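Local structure of phosphoserine phosphatase RsbX (Bacillus subtilis, 3W42) at residues Thr89-Lys94 against Phe102-Val107; Asn109-Leu114 against Tyr123-Ser128; Cys40-Gly45 against Thr192-Gln197. The protein dephosphorylates the stressosome protein RsbS as a manganese-bound PPM-type serine phosphatase, and thereby acts as a negative regulator of sigma-B activity in the general stress response. One frame throughout, in Å; residues are numbered along the deposited sequence.

The three contacts sample the two stacked antiparallel sheets of a PPM-type phosphatase. Contact 1 joins neighbouring strands 88-96 and 101-107 within one sheet. Contact 2 lies in the other, where strand 111-115 meets the loop after strand 121-122. Contact 3 spans the two, packing strand 37-45, a sheet neighbour of strand 88-96, against strand 191-198. Along the chain contact 1 closes before contact 2 opens, and contact 3 encloses both. Their centres lie about 9 to 12 Å apart. Thr89 OG1 and Asn109 OD1 link contacts 1 and 2 by a probable hydrogen bond of 3.0 Å, close to the manganese that Asp44 of contact 3 binds.

Contact 1: Thr89-Lys94 against Phe102-Val107; sequences TASILK and FTYCSV
Ser91 OG is the polar meeting point of the two strands, buried on the face that carries Leu93, Tyr104 and Ser106. It forms a hydrogen bond of 2.9 Å with Ser106 OG, in which either hydroxyl could be the donor, and Tyr104 OH also lies 2.9 Å from this Ser91 OG. A weak bond to Val110 O adds a partner from beyond the pair. The tyrosine reaches back along the sheet because its CG lies opposite the backbone N (chi1 180°), which lays the ring along the adjoining strand until its hydroxyl comes to Ser91, two residues before its cross-strand partner Leu93. Leu93 CB sits at the edge of that ring, 4.2 Å from Tyr104 CD1, while Leu93 CD1 leans obliquely on the ring of Phe102 at 3.9 Å from its CD1.

Beneath these side chains runs a regular antiparallel ladder. Ala90 with Val107, Ile92 with Cys105 and Lys94 with Thr103 are hydrogen-bonded pairs, each held by two N-H...O bonds of 2.9 to 3.0 Å between backbone N and O; Ser91 with Ser106 and Leu93 with Tyr104 are the non-hydrogen-bonded pairs between them. At the end nearer the hairpin turn a water joins the strands, 3.0 Å from Thr103 OG1 and weakly bonded to Lys94 O, and the lysine chain bends away so that its NZ bonds to Ala67 O.

The hairpin lies inside a five-stranded sheet, with strand 37-45 bonded along one side and strand 140-144 along the other. Helix 71-81 packs on the face of Ile92, Thr103 and Cys105, whereas the Tyr104 ring on the reverse meets Phe112 of the second sheet.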
loop_
_atom_site.group_PDB
_atom_site.type_symbol
_atom_site.label_atom_id
_atom_site.label_comp_id
_atom_site.label_asym_id
_atom_site.label_seq_id
_atom_site.Cartn_x
_atom_site.Cartn_y
_atom_site.Cartn_z
ATOM N N THR A 89 -4.773 -9.993 -2.377
ATOM C CA THR A 89 -4.429 -9.404 -1.109
ATOM C C THR A 89 -4.380 -7.882 -1.284
ATOM O O THR A 89 -4.034 -7.404 -2.382
ATOM C CB THR A 89 -3.155 -10.016 -0.512
ATOM O OG1 THR A 89 -2.077 -9.710 -1.442
ATOM C CG2 THR A 89 -3.277 -11.489 -0.304
ATOM N N ALA A 90 -4.752 -7.096 -0.267
ATOM C CA ALA A 90 -4.840 -5.666 -0.482
ATOM C C ALA A 90 -4.808 -4.917 0.845
ATOM O O ALA A 90 -5.234 -5.428 1.877
ATOM C CB ALA A 90 -6.163 -5.308 -1.176
ATOM N N SER A 91 -4.356 -3.681 0.759
ATOM C CA SER A 91 -4.275 -2.744 1.858
ATOM C C SER A 91 -4.723 -1.415 1.400
ATOM O O SER A 91 -4.366 -0.942 0.304
ATOM C CB SER A 91 -2.871 -2.638 2.366
ATOM O OG SER A 91 -2.459 -3.931 2.848
ATOM N N ILE A 92 -5.546 -0.723 2.224
ATOM C CA ILE A 92 -6.111 0.569 1.907
ATOM C C ILE A 92 -5.858 1.526 3.071
ATOM O O ILE A 92 -6.115 1.205 4.229
ATOM C CB ILE A 92 -7.620 0.495 1.664
ATOM C CG1 ILE A 92 -7.899 -0.509 0.524
ATOM C CG2 ILE A 92 -8.174 1.860 1.194
ATOM C CD1 ILE A 92 -9.421 -0.687 0.217
ATOM N N LEU A 93 -5.295 2.697 2.761
ATOM C CA LEU A 93 -4.901 3.721 3.712
ATOM C C LEU A 93 -5.549 5.033 3.329
ATOM O O LEU A 93 -5.433 5.481 2.184
ATOM C CB LEU A 93 -3.394 3.870 3.690
ATOM C CG LEU A 93 -2.768 4.963 4.553
ATOM C CD1 LEU A 93 -3.005 4.712 6.042
ATOM C CD2 LEU A 93 -1.293 5.122 4.278
ATOM N N LYS A 94 -6.156 5.717 4.288
ATOM C CA LYS A 94 -6.629 7.091 4.134
ATOM C C LYS A 94 -5.979 7.951 5.196
ATOM O O LYS A 94 -5.770 7.511 6.329
ATOM C CB LYS A 94 -8.150 7.172 4.223
ATOM C CG LYS A 94 -8.886 6.697 2.955
ATOM C CD LYS A 94 -10.400 6.578 3.118
ATOM C CE LYS A 94 -11.076 7.906 3.470
ATOM N NZ LYS A 94 -11.229 8.801 2.346
ATOM N N PHE A 102 -4.847 8.815 10.449
ATOM C CA PHE A 102 -4.961 7.837 9.406
ATOM C C PHE A 102 -5.905 6.745 9.771
ATOM O O PHE A 102 -6.119 6.441 10.957
ATOM C CB PHE A 102 -3.560 7.298 9.000
ATOM C CG PHE A 102 -2.906 6.378 9.975
ATOM C CD1 PHE A 102 -3.115 5.026 9.951
ATOM C CD2 PHE A 102 -2.054 6.904 10.940
ATOM C CE1 PHE A 102 -2.503 4.201 10.784
ATOM C CE2 PHE A 102 -1.370 6.055 11.832
ATOM C CZ PHE A 102 -1.589 4.700 11.677
ATOM N N THR A 103 -6.456 6.097 8.736
ATOM C CA THR A 103 -7.302 4.951 8.908
ATOM C C THR A 103 -6.769 3.870 7.898
ATOM O O THR A 103 -6.359 4.195 6.778
ATOM C CB THR A 103 -8.732 5.243 8.648
ATOM O OG1 THR A 103 -8.924 5.936 7.417
ATOM C CG2 THR A 103 -9.389 6.023 9.802
ATOM N N TYR A 104 -6.793 2.628 8.314
ATOM C CA TYR A 104 -6.160 1.548 7.576
ATOM C C TYR A 104 -6.927 0.284 7.706
ATOM O O TYR A 104 -7.335 -0.115 8.818
ATOM C CB TYR A 104 -4.713 1.330 8.138
ATOM C CG TYR A 104 -3.948 0.233 7.470
ATOM C CD1 TYR A 104 -3.469 0.415 6.157
ATOM C CD2 TYR A 104 -3.753 -0.994 8.082
ATOM C CE1 TYR A 104 -2.751 -0.605 5.533
ATOM C CE2 TYR A 104 -3.051 -2.024 7.434
ATOM C CZ TYR A 104 -2.558 -1.801 6.159
ATOM O OH TYR A 104 -1.865 -2.767 5.476
ATOM N N CYS A 105 -7.116 -0.433 6.593
ATOM C CA CYS A 105 -7.767 -1.723 6.598
ATOM C C CYS A 105 -7.095 -2.575 5.541
ATOM O O CYS A 105 -6.819 -2.111 4.436
ATOM C CB CYS A 105 -9.236 -1.607 6.366
ATOM S SG CYS A 105 -10.210 -3.098 6.575
ATOM N N SER A 106 -6.884 -3.853 5.854
ATOM C CA SER A 106 -6.126 -4.773 5.016
ATOM C C SER A 106 -6.625 -6.184 5.183
ATOM O O SER A 106 -7.055 -6.583 6.285
ATOM C CB SER A 106 -4.673 -4.649 5.449
ATOM O OG SER A 106 -3.824 -5.536 4.770
ATOM N N VAL A 107 -6.496 -6.982 4.112
ATOM C CA VAL A 107 -6.599 -8.441 4.207
ATOM C C VAL A 107 -5.464 -9.024 3.356
ATOM O O VAL A 107 -5.352 -8.681 2.183
ATOM C CB VAL A 107 -7.946 -8.984 3.728
ATOM C CG1 VAL A 107 -7.968 -10.504 3.755
ATOM C CG2 VAL A 107 -9.101 -8.398 4.601
HETATM O O HOH W 1 -8.304 8.850 7.832
#

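Contact 2: Asn109-Leu114 against Tyr123-Ser128; sequences NVRFIL and YPLPIS
The backbones of Asn109-Ile113 and Tyr123-Pro126 run in nearly opposite directions, 175° apart end to end, with CA atoms 4.6 Å apart at Ile113 and Tyr123 and 5.3 Å apart at Asn109 and Pro126. Direct backbone hydrogen bonds do not join them; a water stands in, accepting from Phe112 N and Arg111 NE and donating to Pro124 O at 2.8 Å. Arg111 folds back through bends at chi2 and chi3, which brings its NH2 within 3.0 Å of the same Pro124 O. That bond comes to the carbonyl from well off its axis, with the donor tilted from the carbonyl plane. Pro126 CD lies over the centre of one guanidinium face, 3.5 Å from Arg111 CZ, so the proline covers that face. Further along, Ile113 CG1 makes a CH-pi contact with the Tyr123 ring, 3.3 Å from its centroid and only 12° off the normal. Asn109 instead turns its ND2 to the metal ligand Asp156. The arrangement is that of a beta hairpin, begun by strands 111-115 and 121-122, whose returning arm leaves regular pairing at the border of a PPM sandwich sheet.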
loop_
_atom_site.group_PDB
_atom_site.type_symbol
_atom_site.label_atom_id
_atom_site.label_comp_id
_atom_site.label_asym_id
_atom_site.label_seq_id
_atom_site.Cartn_x
_atom_site.Cartn_y
_atom_site.Cartn_z
ATOM N N ASN A 109 -1.316 -10.214 2.629
ATOM C CA ASN A 109 0.105 -10.098 2.874
ATOM C C ASN A 109 0.725 -8.843 2.310
ATOM O O ASN A 109 1.966 -8.761 2.253
ATOM C CB ASN A 109 0.832 -11.366 2.403
ATOM C CG ASN A 109 0.889 -11.442 0.896
ATOM O OD1 ASN A 109 0.175 -10.708 0.191
ATOM N ND2 ASN A 109 1.744 -12.337 0.421
ATOM N N VAL A 110 -0.060 -7.840 1.985
ATOM C CA VAL A 110 0.468 -6.540 1.672
ATOM C C VAL A 110 0.691 -5.806 2.970
ATOM O O VAL A 110 -0.228 -5.712 3.821
ATOM C CB VAL A 110 -0.538 -5.740 0.727
ATOM C CG1 VAL A 110 0.013 -4.359 0.410
ATOM C CG2 VAL A 110 -0.803 -6.526 -0.539
ATOM N N ARG A 111 1.905 -5.377 3.237
ATOM C CA ARG A 111 2.321 -4.886 4.543
ATOM C C ARG A 111 2.347 -3.368 4.603
ATOM O O ARG A 111 2.610 -2.706 3.607
ATOM C CB ARG A 111 3.679 -5.417 4.881
ATOM C CG ARG A 111 3.839 -6.991 4.858
ATOM C CD ARG A 111 2.831 -7.684 5.656
ATOM N NE ARG A 111 2.928 -7.410 7.075
ATOM C CZ ARG A 111 3.740 -8.027 7.944
ATOM N NH1 ARG A 111 4.453 -9.096 7.527
ATOM N NH2 ARG A 111 3.770 -7.640 9.218
ATOM N N PHE A 112 2.100 -2.840 5.780
ATOM C CA PHE A 112 2.123 -1.422 6.056
ATOM C C PHE A 112 2.920 -1.201 7.327
ATOM O O PHE A 112 2.700 -1.865 8.351
ATOM C CB PHE A 112 0.683 -0.895 6.272
ATOM C CG PHE A 112 0.550 0.521 6.734
ATOM C CD1 PHE A 112 1.228 1.587 6.155
ATOM C CD2 PHE A 112 -0.386 0.853 7.725
ATOM C CE1 PHE A 112 0.987 2.883 6.558
ATOM C CE2 PHE A 112 -0.627 2.131 8.136
ATOM C CZ PHE A 112 0.069 3.178 7.559
ATOM N N ILE A 113 3.879 -0.267 7.262
ATOM C CA ILE A 113 4.695 0.110 8.390
ATOM C C ILE A 113 4.749 1.622 8.446
ATOM O O ILE A 113 5.126 2.244 7.437
ATOM C CB ILE A 113 6.188 -0.474 8.258
ATOM C CG1 ILE A 113 6.181 -1.998 8.050
ATOM C CG2 ILE A 113 6.940 -0.048 9.519
ATOM C CD1 ILE A 113 6.123 -2.467 6.644
ATOM N N LEU A 114 4.392 2.214 9.566
ATOM C CA LEU A 114 4.483 3.668 9.779
ATOM C C LEU A 114 5.418 3.887 10.962
ATOM O O LEU A 114 5.197 3.401 12.053
ATOM C CB LEU A 114 3.112 4.287 9.947
ATOM C CG LEU A 114 3.086 5.847 10.116
ATOM C CD1 LEU A 114 1.820 6.466 9.437
ATOM C CD2 LEU A 114 3.315 6.288 11.557
ATOM N N TYR A 123 2.940 -1.352 12.907
ATOM C CA TYR A 123 3.450 -2.421 12.057
ATOM C C TYR A 123 2.562 -3.633 12.305
ATOM O O TYR A 123 2.974 -4.646 12.914
ATOM C CB TYR A 123 4.920 -2.738 12.347
ATOM C CG TYR A 123 5.617 -3.586 11.279
ATOM C CD1 TYR A 123 5.011 -4.260 10.222
ATOM C CD2 TYR A 123 6.986 -3.623 11.357
ATOM C CE1 TYR A 123 5.854 -5.011 9.294
ATOM C CE2 TYR A 123 7.804 -4.351 10.491
ATOM C CZ TYR A 123 7.199 -5.047 9.451
ATOM O OH TYR A 123 7.887 -5.774 8.470
ATOM N N PRO A 124 1.335 -3.586 11.812
ATOM C CA PRO A 124 0.434 -4.672 12.036
ATOM C C PRO A 124 0.897 -5.987 11.422
ATOM O O PRO A 124 1.472 -5.991 10.344
ATOM C CB PRO A 124 -0.902 -4.198 11.428
ATOM C CG PRO A 124 -0.480 -3.207 10.431
ATOM C CD PRO A 124 0.697 -2.509 11.030
ATOM N N LEU A 125 0.546 -7.086 12.045
ATOM C CA LEU A 125 0.747 -8.382 11.447
ATOM C C LEU A 125 -0.178 -8.539 10.277
ATOM O O LEU A 125 -1.273 -7.966 10.207
ATOM C CB LEU A 125 0.420 -9.483 12.440
ATOM C CG LEU A 125 1.391 -9.564 13.589
ATOM C CD1 LEU A 125 0.934 -10.773 14.412
ATOM C CD2 LEU A 125 2.871 -9.647 13.047
ATOM N N PRO A 126 0.225 -9.371 9.288
ATOM C CA PRO A 126 -0.647 -9.634 8.130
ATOM C C PRO A 126 -1.892 -10.376 8.561
ATOM O O PRO A 126 -1.799 -11.240 9.442
ATOM C CB PRO A 126 0.250 -10.423 7.186
ATOM C CG PRO A 126 1.172 -11.181 8.099
ATOM C CD PRO A 126 1.381 -10.283 9.280
ATOM N N ILE A 127 -3.028 -10.085 7.995
ATOM C CA ILE A 127 -4.288 -10.775 8.186
ATOM C C ILE A 127 -4.294 -11.985 7.221
ATOM O O ILE A 127 -4.109 -11.801 6.016
ATOM C CB ILE A 127 -5.461 -9.779 7.944
ATOM C CG1 ILE A 127 -5.429 -8.614 8.964
ATOM C CG2 ILE A 127 -6.754 -10.518 7.872
ATOM C CD1 ILE A 127 -5.871 -8.993 10.369
ATOM N N SER A 128 -4.568 -13.170 7.696
ATOM C CA SER A 128 -4.582 -14.355 6.848
ATOM C C SER A 128 -5.644 -14.286 5.827
ATOM O O SER A 128 -6.670 -13.642 5.951
ATOM C CB SER A 128 -4.711 -15.630 7.716
ATOM O OG SER A 128 -5.932 -15.594 8.460
HETATM O O HOH W 2 1.377 -5.044 7.736
#

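Contact 3: Cys40-Gly45 against Thr192-Gln197; sequences CAVADG and TYILGQ
Apolar packing joins the two strands, centred on Val42 and Ile194. Val42 CG2 lies 3.5 Å from Ile194 CD1, tighter than usual for two carbons, and 3.7 Å from Ile194 CG1, as the two side chains pass alongside one another, pointing opposite ways. With its CG1 beside the backbone N (chi1 -59°) and an extended chi2, the isoleucine pushes CD1 forward between the valine and Cys40, whose CB it meets at 3.9 Å. The other valine methyl, CG1, reaches Thr192 CG2 at a looser 4.2 Å.

Hydrogen bonding plays no part between the segments: their axes stay 8.1 Å apart at the nearest, in keeping with strands of facing sheets, and they run nearly antiparallel at 163°. The polar branch of Thr192 looks elsewhere, its OG1 bonding to Asp27 and Gln16.

Metal binding follows directly along the first strand, where Asp44 OD2 is a ligand of the manganese ion, completed on the protein side by Asp156 and Asp189.

Strand 37-45 lies between strands 27-33 and 88-96 in its sheet, while strand 191-198 is flanked by 10-17 and 150-154. Helix 49-65 backs the first strand through Ala41 and Ala43, and helix 173-179 backs the second through Leu195, giving the alpha-beta-beta-alpha layering of the fold.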
loop_
_atom_site.group_PDB
_atom_site.type_symbol
_atom_site.label_atom_id
_atom_site.label_comp_id
_atom_site.label_asym_id
_atom_site.label_seq_id
_atom_site.Cartn_x
_atom_site.Cartn_y
_atom_site.Cartn_z
ATOM N N CYS A 40 -4.747 5.855 -0.611
ATOM C CA CYS A 40 -3.839 4.980 -1.382
ATOM C C CYS A 40 -4.159 3.535 -1.063
ATOM O O CYS A 40 -4.767 3.170 -0.082
ATOM C CB CYS A 40 -2.380 5.288 -1.344
ATOM S SG CYS A 40 -1.748 4.971 0.334
ATOM N N ALA A 41 -3.815 2.699 -2.023
ATOM C CA ALA A 41 -4.044 1.269 -1.914
ATOM C C ALA A 41 -3.009 0.535 -2.716
ATOM O O ALA A 41 -2.569 1.022 -3.767
ATOM C CB ALA A 41 -5.423 0.900 -2.380
ATOM N N VAL A 42 -2.686 -0.653 -2.281
ATOM C CA VAL A 42 -1.799 -1.587 -2.959
ATOM C C VAL A 42 -2.450 -2.942 -2.922
ATOM O O VAL A 42 -2.949 -3.354 -1.848
ATOM C CB VAL A 42 -0.378 -1.603 -2.337
ATOM C CG1 VAL A 42 0.497 -2.645 -3.016
ATOM C CG2 VAL A 42 0.250 -0.179 -2.386
ATOM N N ALA A 43 -2.424 -3.676 -4.018
ATOM C CA ALA A 43 -2.995 -4.985 -4.099
ATOM C C ALA A 43 -2.142 -5.928 -4.914
ATOM O O ALA A 43 -1.452 -5.496 -5.848
ATOM C CB ALA A 43 -4.436 -4.912 -4.704
ATOM N N ASP A 44 -2.198 -7.206 -4.582
ATOM C CA ASP A 44 -1.455 -8.264 -5.284
ATOM C C ASP A 44 -2.470 -9.341 -5.659
ATOM O O ASP A 44 -3.035 -10.017 -4.793
ATOM C CB ASP A 44 -0.352 -8.796 -4.352
ATOM C CG ASP A 44 0.535 -9.852 -4.971
ATOM O OD1 ASP A 44 0.194 -10.320 -6.091
ATOM O OD2 ASP A 44 1.573 -10.221 -4.340
ATOM N N GLY A 45 -2.746 -9.485 -6.939
ATOM C CA GLY A 45 -3.701 -10.448 -7.381
ATOM C C GLY A 45 -3.234 -11.895 -7.225
ATOM O O GLY A 45 -2.072 -12.198 -7.357
ATOM N N THR A 192 5.955 -3.903 -5.624
ATOM C CA THR A 192 5.285 -2.603 -5.542
ATOM C C THR A 192 5.434 -2.060 -4.187
ATOM O O THR A 192 5.188 -2.777 -3.197
ATOM C CB THR A 192 3.793 -2.734 -5.923
ATOM O OG1 THR A 192 3.661 -3.354 -7.183
ATOM C CG2 THR A 192 3.132 -1.402 -5.979
ATOM N N TYR A 193 5.776 -0.774 -4.078
ATOM C CA TYR A 193 5.696 -0.115 -2.779
ATOM C C TYR A 193 5.308 1.325 -2.962
ATOM O O TYR A 193 5.573 1.955 -3.981
ATOM C CB TYR A 193 6.996 -0.263 -1.935
ATOM C CG TYR A 193 8.265 0.269 -2.513
ATOM C CD1 TYR A 193 8.596 1.605 -2.470
ATOM C CD2 TYR A 193 9.193 -0.594 -3.070
ATOM C CE1 TYR A 193 9.828 2.053 -2.974
ATOM C CE2 TYR A 193 10.407 -0.147 -3.535
ATOM C CZ TYR A 193 10.721 1.151 -3.504
ATOM O OH TYR A 193 11.952 1.553 -3.990
ATOM N N ILE A 194 4.674 1.865 -1.914
ATOM C CA ILE A 194 4.352 3.272 -1.783
ATOM C C ILE A 194 5.040 3.761 -0.533
ATOM O O ILE A 194 4.847 3.197 0.533
ATOM C CB ILE A 194 2.855 3.534 -1.701
ATOM C CG1 ILE A 194 2.086 3.022 -2.913
ATOM C CG2 ILE A 194 2.585 5.022 -1.432
ATOM C CD1 ILE A 194 0.574 3.267 -2.885
ATOM N N LEU A 195 5.840 4.809 -0.651
ATOM C CA LEU A 195 6.479 5.494 0.439
ATOM C C LEU A 195 5.795 6.831 0.686
ATOM O O LEU A 195 5.475 7.552 -0.289
ATOM C CB LEU A 195 7.909 5.798 0.106
ATOM C CG LEU A 195 8.822 4.575 0.037
ATOM C CD1 LEU A 195 10.156 4.845 -0.549
ATOM C CD2 LEU A 195 9.080 4.103 1.641
ATOM N N GLY A 196 5.693 7.253 1.937
ATOM C CA GLY A 196 5.249 8.574 2.269
ATOM C C GLY A 196 6.062 9.150 3.422
ATOM O O GLY A 196 6.484 8.469 4.324
ATOM N N GLN A 197 6.257 10.458 3.333
ATOM C CA GLN A 197 6.861 11.267 4.392
ATOM C C GLN A 197 5.847 12.360 4.709
ATOM O O GLN A 197 5.495 13.146 3.828
ATOM C CB GLN A 197 8.215 11.831 3.973
ATOM C CG GLN A 197 8.779 12.780 5.012
ATOM C CD GLN A 197 10.164 13.224 4.642
ATOM O OE1 GLN A 197 11.060 13.168 5.514
ATOM N NE2 GLN A 197 10.358 13.678 3.459
#